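Local coordinates for cation-transporting ATPase, E1-E2 family protein (Streptococcus pneumoniae, PDB 4F2F) that binds copper(I) in the cupredoxin-like domain of a P-type ATPase that exports Cu(I), probably contributing to copper resistance, at residues Q33-R44 against V67-Q78. Sequence-based numbering, arbitrary orientation.
Sequences QKGIPAEITFHR and VDEEKVIRFTPQ
Ala38 to His43 pair with Glu70 to Phe75 as antiparallel strands whose axes run at 157° and approach to 4.4 Å. The pairs Ala38–Phe75, Ile40–Ile73 and Phe42–Lys71 are hydrogen-bonded in both directions, and the bond from Ile40 N to Ile73 O, 2.9 Å long, is practically straight. The pairing continues past the ladder: Arg44 N bonds to Glu69 O at one end, and at the other Gly35 N, within the type II turn Gln33–Ile36, reaches Pro77 O at 2.8 Å.

Such a ladder, with alternate residues facing opposite ways, illustrates how a cupredoxin-like β-sandwich builds a mostly apolar inner face. Ile40, Phe42, Ile73 and Phe75 lie on it, and Phe56 and Ile54 of strand 53-56 help to cover them; Lys71, on the same face, leads its NZ away to Glu63 and Pro64 O. Ile73 CG1 lies obliquely against the CD1–CE1 side of the Phe42 ring, 3.8 Å from CD1, while the methyl Ile40 CD1 touches Phe75 CE1 at 3.9 Å.

On the opposite face, Glu39 and Arg74 lie alongside each other, their aliphatic parts in contact. Glu39 CG is anti to the carbonyl carbon (chi1 -70°) and the side chain is extended beyond it, while Arg74 bends at chi3; Glu39 OE2 and Arg74 NE then meet in a salt bridge at 3.3 Å, the carboxylate and guanidinium planes 67° apart. One water spans Glu39 OE2 and Arg74 NH2. Near the copper end, Val67 CG2 lies over one face of the Arg44 guanidinium, offset toward the rim, 3.6 Å from Arg44 NH2; the guanidinium nitrogens are held by Ile65 O, Thr46 O and Asn49 OD1.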
ATOM      1  N   GLN A  33       9.943  -4.655   5.574  1.00 25.87           N
ATOM      2  CA  GLN A  33      11.312  -4.675   6.079  1.00 27.52           C
ATOM      3  C   GLN A  33      12.122  -3.542   5.456  1.00 22.71           C
ATOM      4  O   GLN A  33      12.079  -3.336   4.243  1.00 25.52           O
ATOM      5  CB  GLN A  33      11.971  -6.023   5.768  1.00 28.57           C
ATOM      6  CG  GLN A  33      11.403  -7.196   6.556  1.00 37.39           C
ATOM      7  CD  GLN A  33      11.864  -7.205   8.000  1.00 39.36           C
ATOM      8  OE1 GLN A  33      13.019  -6.903   8.296  1.00 39.13           O
ATOM      9  NE2 GLN A  33      10.958  -7.549   8.910  1.00 44.86           N
ATOM     10  N   LYS A  34      12.859  -2.808   6.285  1.00 24.90           N
ATOM     11  CA  LYS A  34      13.686  -1.708   5.796  1.00 24.03           C
ATOM     12  C   LYS A  34      14.786  -2.212   4.860  1.00 25.55           C
ATOM     13  O   LYS A  34      15.389  -3.259   5.101  1.00 27.32           O
ATOM     14  CB  LYS A  34      14.297  -0.935   6.974  1.00 31.71           C
ATOM     15  CG  LYS A  34      15.421   0.026   6.598  1.00 27.75           C
ATOM     16  CD  LYS A  34      16.095   0.606   7.839  1.00 32.96           C
ATOM     17  CE  LYS A  34      17.456   1.212   7.511  1.00 40.04           C
ATOM     18  NZ  LYS A  34      17.357   2.411   6.633  1.00 44.93           N
ATOM     19  N   GLY A  35      15.026  -1.475   3.780  1.00 25.37           N
ATOM     20  CA  GLY A  35      16.120  -1.782   2.875  1.00 24.67           C
ATOM     21  C   GLY A  35      15.839  -2.845   1.825  1.00 24.79           C
ATOM     22  O   GLY A  35      16.688  -3.119   0.976  1.00 26.24           O
ATOM     23  N   ILE A  36      14.658  -3.452   1.880  1.00 27.27           N
ATOM     24  CA  ILE A  36      14.285  -4.463   0.894  1.00 25.58           C
ATOM     25  C   ILE A  36      13.266  -3.890  -0.089  1.00 23.32           C
ATOM     26  O   ILE A  36      12.218  -3.393   0.325  1.00 24.92           O
ATOM     27  CB  ILE A  36      13.709  -5.728   1.558  1.00 25.68           C
ATOM     28  CG1 ILE A  36      14.655  -6.244   2.646  1.00 34.10           C
ATOM     29  CG2 ILE A  36      13.438  -6.803   0.517  1.00 29.28           C
ATOM     30  CD1 ILE A  36      16.037  -6.599   2.139  1.00 32.99           C
ATOM     31  N   PRO A  37      13.579  -3.942  -1.395  1.00 24.40           N
ATOM     32  CA  PRO A  37      12.656  -3.420  -2.409  1.00 25.27           C
ATOM     33  C   PRO A  37      11.247  -3.966  -2.209  1.00 24.00           C
ATOM     34  O   PRO A  37      11.067  -5.172  -2.056  1.00 25.88           O
ATOM     35  CB  PRO A  37      13.247  -3.950  -3.718  1.00 28.13           C
ATOM     36  CG  PRO A  37      14.710  -4.051  -3.438  1.00 27.91           C
ATOM     37  CD  PRO A  37      14.813  -4.478  -1.998  1.00 27.76           C
ATOM     38  N   ALA A  38      10.260  -3.077  -2.200  1.00 23.65           N
ATOM     39  CA  ALA A  38       8.881  -3.481  -1.964  1.00 22.00           C
ATOM     40  C   ALA A  38       8.031  -3.308  -3.215  1.00 18.91           C
ATOM     41  O   ALA A  38       8.159  -2.319  -3.933  1.00 20.69           O
ATOM     42  CB  ALA A  38       8.287  -2.703  -0.801  1.00 23.03           C
ATOM     43  N   GLU A  39       7.174  -4.291  -3.473  1.00 18.48           N
ATOM     44  CA  GLU A  39       6.175  -4.181  -4.525  1.00 20.30           C
ATOM     45  C   GLU A  39       4.794  -4.406  -3.927  1.00 15.88           C
ATOM     46  O   GLU A  39       4.451  -5.513  -3.512  1.00 16.88           O
ATOM     47  CB  GLU A  39       6.459  -5.160  -5.670  1.00 21.98           C
ATOM     48  CG  GLU A  39       7.682  -4.792  -6.499  1.00 26.08           C
ATOM     49  CD  GLU A  39       7.769  -5.552  -7.814  1.00 26.83           C
ATOM     50  OE1 GLU A  39       6.808  -6.273  -8.158  1.00 29.03           O
ATOM     51  OE2 GLU A  39       8.803  -5.423  -8.505  1.00 29.13           O
ATOM     52  N   ILE A  40       4.015  -3.332  -3.869  1.00 17.82           N
ATOM     53  CA  ILE A  40       2.687  -3.377  -3.290  1.00 17.44           C
ATOM     54  C   ILE A  40       1.659  -3.282  -4.404  1.00 16.13           C
ATOM     55  O   ILE A  40       1.499  -2.234  -5.026  1.00 18.48           O
ATOM     56  CB  ILE A  40       2.477  -2.228  -2.293  1.00 18.58           C
ATOM     57  CG1 ILE A  40       3.632  -2.182  -1.293  1.00 17.73           C
ATOM     58  CG2 ILE A  40       1.149  -2.382  -1.574  1.00 18.70           C
ATOM     59  CD1 ILE A  40       3.603  -0.972  -0.385  1.00 19.69           C
ATOM     60  N   THR A  41       0.978  -4.392  -4.658  1.00 17.30           N
ATOM     61  CA  THR A  41       0.020  -4.467  -5.751  1.00 16.71           C
ATOM     62  C   THR A  41      -1.380  -4.114  -5.275  1.00 17.84           C
ATOM     63  O   THR A  41      -1.953  -4.796  -4.425  1.00 18.23           O
ATOM     64  CB  THR A  41       0.018  -5.861  -6.396  1.00 18.11           C
ATOM     65  OG1 THR A  41       1.307  -6.113  -6.968  1.00 20.30           O
ATOM     66  CG2 THR A  41      -1.038  -5.951  -7.489  1.00 17.78           C
ATOM     67  N   PHE A  42      -1.917  -3.033  -5.830  1.00 15.26           N
ATOM     68  CA  PHE A  42      -3.277  -2.600  -5.539  1.00 14.72           C
ATOM     69  C   PHE A  42      -4.227  -3.061  -6.636  1.00 15.52           C
ATOM     70  O   PHE A  42      -3.935  -2.911  -7.821  1.00 17.38           O
ATOM     71  CB  PHE A  42      -3.337  -1.075  -5.452  1.00 16.32           C
ATOM     72  CG  PHE A  42      -2.782  -0.509  -4.174  1.00 14.08           C
ATOM     73  CD1 PHE A  42      -1.415  -0.351  -4.002  1.00 15.59           C
ATOM     74  CD2 PHE A  42      -3.629  -0.112  -3.155  1.00 16.28           C
ATOM     75  CE1 PHE A  42      -0.907   0.179  -2.828  1.00 15.16           C
ATOM     76  CE2 PHE A  42      -3.124   0.420  -1.982  1.00 15.58           C
ATOM     77  CZ  PHE A  42      -1.762   0.565  -1.819  1.00 16.30           C
ATOM     78  N   HIS A  43      -5.364  -3.620  -6.244  1.00 15.19           N
ATOM     79  CA  HIS A  43      -6.419  -3.937  -7.201  1.00 17.20           C
ATOM     80  C   HIS A  43      -7.641  -3.085  -6.908  1.00 18.12           C
ATOM     81  O   HIS A  43      -8.209  -3.162  -5.818  1.00 17.46           O
ATOM     82  CB  HIS A  43      -6.792  -5.420  -7.144  1.00 18.84           C
ATOM     83  CG  HIS A  43      -7.954  -5.782  -8.018  1.00 19.94           C
ATOM     84  ND1 HIS A  43      -9.063  -6.445  -7.543  1.00 26.37           N
ATOM     85  CD2 HIS A  43      -8.180  -5.562  -9.335  1.00 25.65           C
ATOM     86  CE1 HIS A  43      -9.924  -6.625  -8.531  1.00 23.42           C
ATOM     87  NE2 HIS A  43      -9.411  -6.098  -9.628  1.00 23.48           N
ATOM     88  N   ARG A  44      -8.046  -2.269  -7.876  1.00 15.72           N
ATOM     89  CA  ARG A  44      -9.238  -1.446  -7.704  1.00 15.03           C
ATOM     90  C   ARG A  44     -10.493  -2.226  -8.074  1.00 18.22           C
ATOM     91  O   ARG A  44     -10.800  -2.405  -9.254  1.00 18.51           O
ATOM     92  CB  ARG A  44      -9.143  -0.164  -8.528  1.00 14.66           C
ATOM     93  CG  ARG A  44     -10.364   0.727  -8.387  1.00 15.78           C
ATOM     94  CD  ARG A  44     -10.214   2.022  -9.159  1.00 16.37           C
ATOM     95  NE  ARG A  44     -11.504   2.695  -9.294  1.00 16.21           N
ATOM     96  CZ  ARG A  44     -11.733   3.737 -10.085  1.00 16.19           C
ATOM     97  NH1 ARG A  44     -10.756   4.246 -10.819  1.00 17.22           N
ATOM     98  NH2 ARG A  44     -12.947   4.267 -10.143  1.00 16.64           N
ATOM     99  N   VAL A  67     -10.677   1.255 -13.025  1.00 21.24           N
ATOM    100  CA  VAL A  67     -11.600   0.246 -12.530  1.00 19.82           C
ATOM    101  C   VAL A  67     -11.142  -1.148 -12.946  1.00 20.64           C
ATOM    102  O   VAL A  67     -10.861  -1.395 -14.120  1.00 22.08           O
ATOM    103  CB  VAL A  67     -13.025   0.492 -13.052  1.00 23.85           C
ATOM    104  CG1 VAL A  67     -14.016  -0.423 -12.348  1.00 25.57           C
ATOM    105  CG2 VAL A  67     -13.412   1.950 -12.863  1.00 23.56           C
ATOM    106  N   ASP A  68     -11.063  -2.049 -11.970  1.00 21.86           N
ATOM    107  CA  ASP A  68     -10.660  -3.436 -12.205  1.00 20.95           C
ATOM    108  C   ASP A  68      -9.223  -3.576 -12.700  1.00 22.85           C
ATOM    109  O   ASP A  68      -8.845  -4.622 -13.226  1.00 27.22           O
ATOM    110  CB  ASP A  68     -11.618  -4.130 -13.179  1.00 25.73           C
ATOM    111  CG  ASP A  68     -13.023  -4.251 -12.625  1.00 33.77           C
ATOM    112  OD1 ASP A  68     -13.190  -4.165 -11.390  1.00 39.27           O
ATOM    113  OD2 ASP A  68     -13.961  -4.438 -13.427  1.00 46.41           O
ATOM    114  N   GLU A  69      -8.424  -2.530 -12.527  1.00 19.21           N
ATOM    115  CA  GLU A  69      -7.012  -2.598 -12.887  1.00 19.71           C
ATOM    116  C   GLU A  69      -6.159  -2.906 -11.660  1.00 19.27           C
ATOM    117  O   GLU A  69      -6.598  -2.727 -10.523  1.00 15.90           O
ATOM    118  CB  GLU A  69      -6.546  -1.293 -13.542  1.00 19.08           C
ATOM    119  CG  GLU A  69      -5.118  -1.352 -14.078  1.00 26.04           C
ATOM    120  CD  GLU A  69      -4.617  -0.014 -14.594  1.00 30.49           C
ATOM    121  OE1 GLU A  69      -5.191   1.032 -14.222  1.00 27.67           O
ATOM    122  OE2 GLU A  69      -3.641  -0.011 -15.373  1.00 30.38           O
ATOM    123  N   GLU A  70      -4.945  -3.394 -11.905  1.00 20.38           N
ATOM    124  CA  GLU A  70      -3.961  -3.613 -10.853  1.00 18.74           C
ATOM    125  C   GLU A  70      -2.731  -2.760 -11.127  1.00 19.99           C
ATOM    126  O   GLU A  70      -2.210  -2.754 -12.241  1.00 18.13           O
ATOM    127  CB  GLU A  70      -3.565  -5.091 -10.775  1.00 22.47           C
ATOM    128  CG  GLU A  70      -4.589  -5.996 -10.112  1.00 26.32           C
ATOM    129  CD  GLU A  70      -4.031  -7.373  -9.824  1.00 28.18           C
ATOM    130  OE1 GLU A  70      -2.924  -7.674 -10.320  1.00 23.52           O
ATOM    131  OE2 GLU A  70      -4.690  -8.150  -9.101  1.00 37.18           O
ATOM    132  N   LYS A  71      -2.283  -2.029 -10.113  1.00 16.46           N
ATOM    133  CA  LYS A  71      -1.092  -1.195 -10.229  1.00 14.80           C
ATOM    134  C   LYS A  71      -0.085  -1.614  -9.165  1.00 14.42           C
ATOM    135  O   LYS A  71      -0.447  -1.792  -8.002  1.00 16.49           O
ATOM    136  CB  LYS A  71      -1.445   0.290 -10.057  1.00 20.25           C
ATOM    137  CG  LYS A  71      -1.971   0.993 -11.311  1.00 20.64           C
ATOM    138  CD  LYS A  71      -0.842   1.264 -12.301  1.00 22.44           C
ATOM    139  CE  LYS A  71      -1.336   1.963 -13.562  1.00 25.52           C
ATOM    140  NZ  LYS A  71      -1.607   3.410 -13.363  1.00 23.79           N
ATOM    141  N   VAL A  72       1.173  -1.782  -9.563  1.00 16.64           N
ATOM    142  CA  VAL A  72       2.224  -2.122  -8.615  1.00 18.13           C
ATOM    143  C   VAL A  72       2.933  -0.857  -8.150  1.00 17.39           C
ATOM    144  O   VAL A  72       3.535  -0.145  -8.953  1.00 22.27           O
ATOM    145  CB  VAL A  72       3.259  -3.086  -9.233  1.00 20.05           C
ATOM    146  CG1 VAL A  72       4.332  -3.446  -8.211  1.00 23.37           C
ATOM    147  CG2 VAL A  72       2.575  -4.340  -9.753  1.00 20.74           C
ATOM    148  N   ILE A  73       2.857  -0.581  -6.852  1.00 16.87           N
ATOM    149  CA  ILE A  73       3.578   0.544  -6.271  1.00 19.38           C
ATOM    150  C   ILE A  73       4.945   0.065  -5.798  1.00 19.92           C
ATOM    151  O   ILE A  73       5.035  -0.826  -4.952  1.00 18.19           O
ATOM    152  CB  ILE A  73       2.806   1.151  -5.086  1.00 17.44           C
ATOM    153  CG1 ILE A  73       1.408   1.592  -5.527  1.00 20.64           C
ATOM    154  CG2 ILE A  73       3.584   2.314  -4.486  1.00 21.34           C
ATOM    155  CD1 ILE A  73       1.404   2.688  -6.574  1.00 21.62           C
ATOM    156  N   ARG A  74       6.007   0.645  -6.349  1.00 20.16           N
ATOM    157  CA  ARG A  74       7.357   0.181  -6.041  1.00 23.70           C
ATOM    158  C   ARG A  74       8.222   1.230  -5.352  1.00 23.05           C
ATOM    159  O   ARG A  74       8.349   2.361  -5.818  1.00 26.36           O
ATOM    160  CB  ARG A  74       8.068  -0.306  -7.305  1.00 26.40           C
ATOM    161  CG  ARG A  74       7.477  -1.563  -7.909  1.00 31.82           C
ATOM    162  CD  ARG A  74       8.376  -2.091  -9.011  1.00 31.33           C
ATOM    163  NE  ARG A  74       9.746  -2.265  -8.540  1.00 38.10           N
ATOM    164  CZ  ARG A  74      10.814  -1.712  -9.108  1.00 37.85           C
ATOM    165  NH1 ARG A  74      10.680  -0.951 -10.185  1.00 43.88           N
ATOM    166  NH2 ARG A  74      12.019  -1.929  -8.601  1.00 42.42           N
ATOM    167  N   PHE A  75       8.815   0.834  -4.233  1.00 23.31           N
ATOM    168  CA  PHE A  75       9.823   1.643  -3.564  1.00 22.20           C
ATOM    169  C   PHE A  75      10.604   0.792  -2.573  1.00 21.20           C
ATOM    170  O   PHE A  75      10.186  -0.313  -2.224  1.00 20.69           O
ATOM    171  CB  PHE A  75       9.199   2.879  -2.890  1.00 22.72           C
ATOM    172  CG  PHE A  75       8.244   2.564  -1.763  1.00 21.82           C
ATOM    173  CD1 PHE A  75       6.892   2.362  -2.010  1.00 23.68           C
ATOM    174  CD2 PHE A  75       8.694   2.507  -0.454  1.00 22.59           C
ATOM    175  CE1 PHE A  75       6.014   2.088  -0.972  1.00 22.53           C
ATOM    176  CE2 PHE A  75       7.824   2.233   0.586  1.00 23.90           C
ATOM    177  CZ  PHE A  75       6.483   2.023   0.328  1.00 22.10           C
ATOM    178  N   THR A  76      11.754   1.296  -2.145  1.00 22.33           N
ATOM    179  CA  THR A  76      12.537   0.627  -1.121  1.00 20.89           C
ATOM    180  C   THR A  76      12.453   1.449   0.157  1.00 24.75           C
ATOM    181  O   THR A  76      13.042   2.526   0.247  1.00 25.51           O
ATOM    182  CB  THR A  76      14.007   0.462  -1.552  1.00 23.96           C
ATOM    183  OG1 THR A  76      14.064  -0.247  -2.796  1.00 24.84           O
ATOM    184  CG2 THR A  76      14.796  -0.308  -0.498  1.00 25.54           C
ATOM    185  N   PRO A  77      11.690   0.953   1.142  1.00 23.75           N
ATOM    186  CA  PRO A  77      11.503   1.661   2.414  1.00 25.58           C
ATOM    187  C   PRO A  77      12.827   1.836   3.152  1.00 27.43           C
ATOM    188  O   PRO A  77      13.556   0.862   3.333  1.00 26.01           O
ATOM    189  CB  PRO A  77      10.563   0.737   3.201  1.00 28.22           C
ATOM    190  CG  PRO A  77      10.678  -0.601   2.539  1.00 25.19           C
ATOM    191  CD  PRO A  77      10.937  -0.313   1.096  1.00 25.50           C
ATOM    192  N   GLN A  78      13.129   3.064   3.561  1.00 25.07           N
ATOM    193  CA  GLN A  78      14.395   3.361   4.225  1.00 28.20           C
ATOM    194  C   GLN A  78      14.205   3.941   5.622  1.00 32.18           C
ATOM    195  O   GLN A  78      15.104   3.862   6.460  1.00 34.83           O
ATOM    196  CB  GLN A  78      15.234   4.321   3.376  1.00 30.34           C
ATOM    197  CG  GLN A  78      15.581   3.806   1.986  1.00 35.39           C
ATOM    198  CD  GLN A  78      16.506   2.602   2.015  1.00 35.18           C
ATOM    199  OE1 GLN A  78      16.792   2.045   3.075  1.00 35.36           O
ATOM    200  NE2 GLN A  78      16.981   2.198   0.843  1.00 31.92           N
TER
HETATM  201  O   HOH W   1      18.842  -0.430   0.378  1.00 41.48           O
HETATM  202  O   HOH W   2      10.690  -2.103  -5.498  1.00 30.23           O
HETATM  203  O   HOH W   3      11.375  -4.365  -6.751  1.00 35.98           O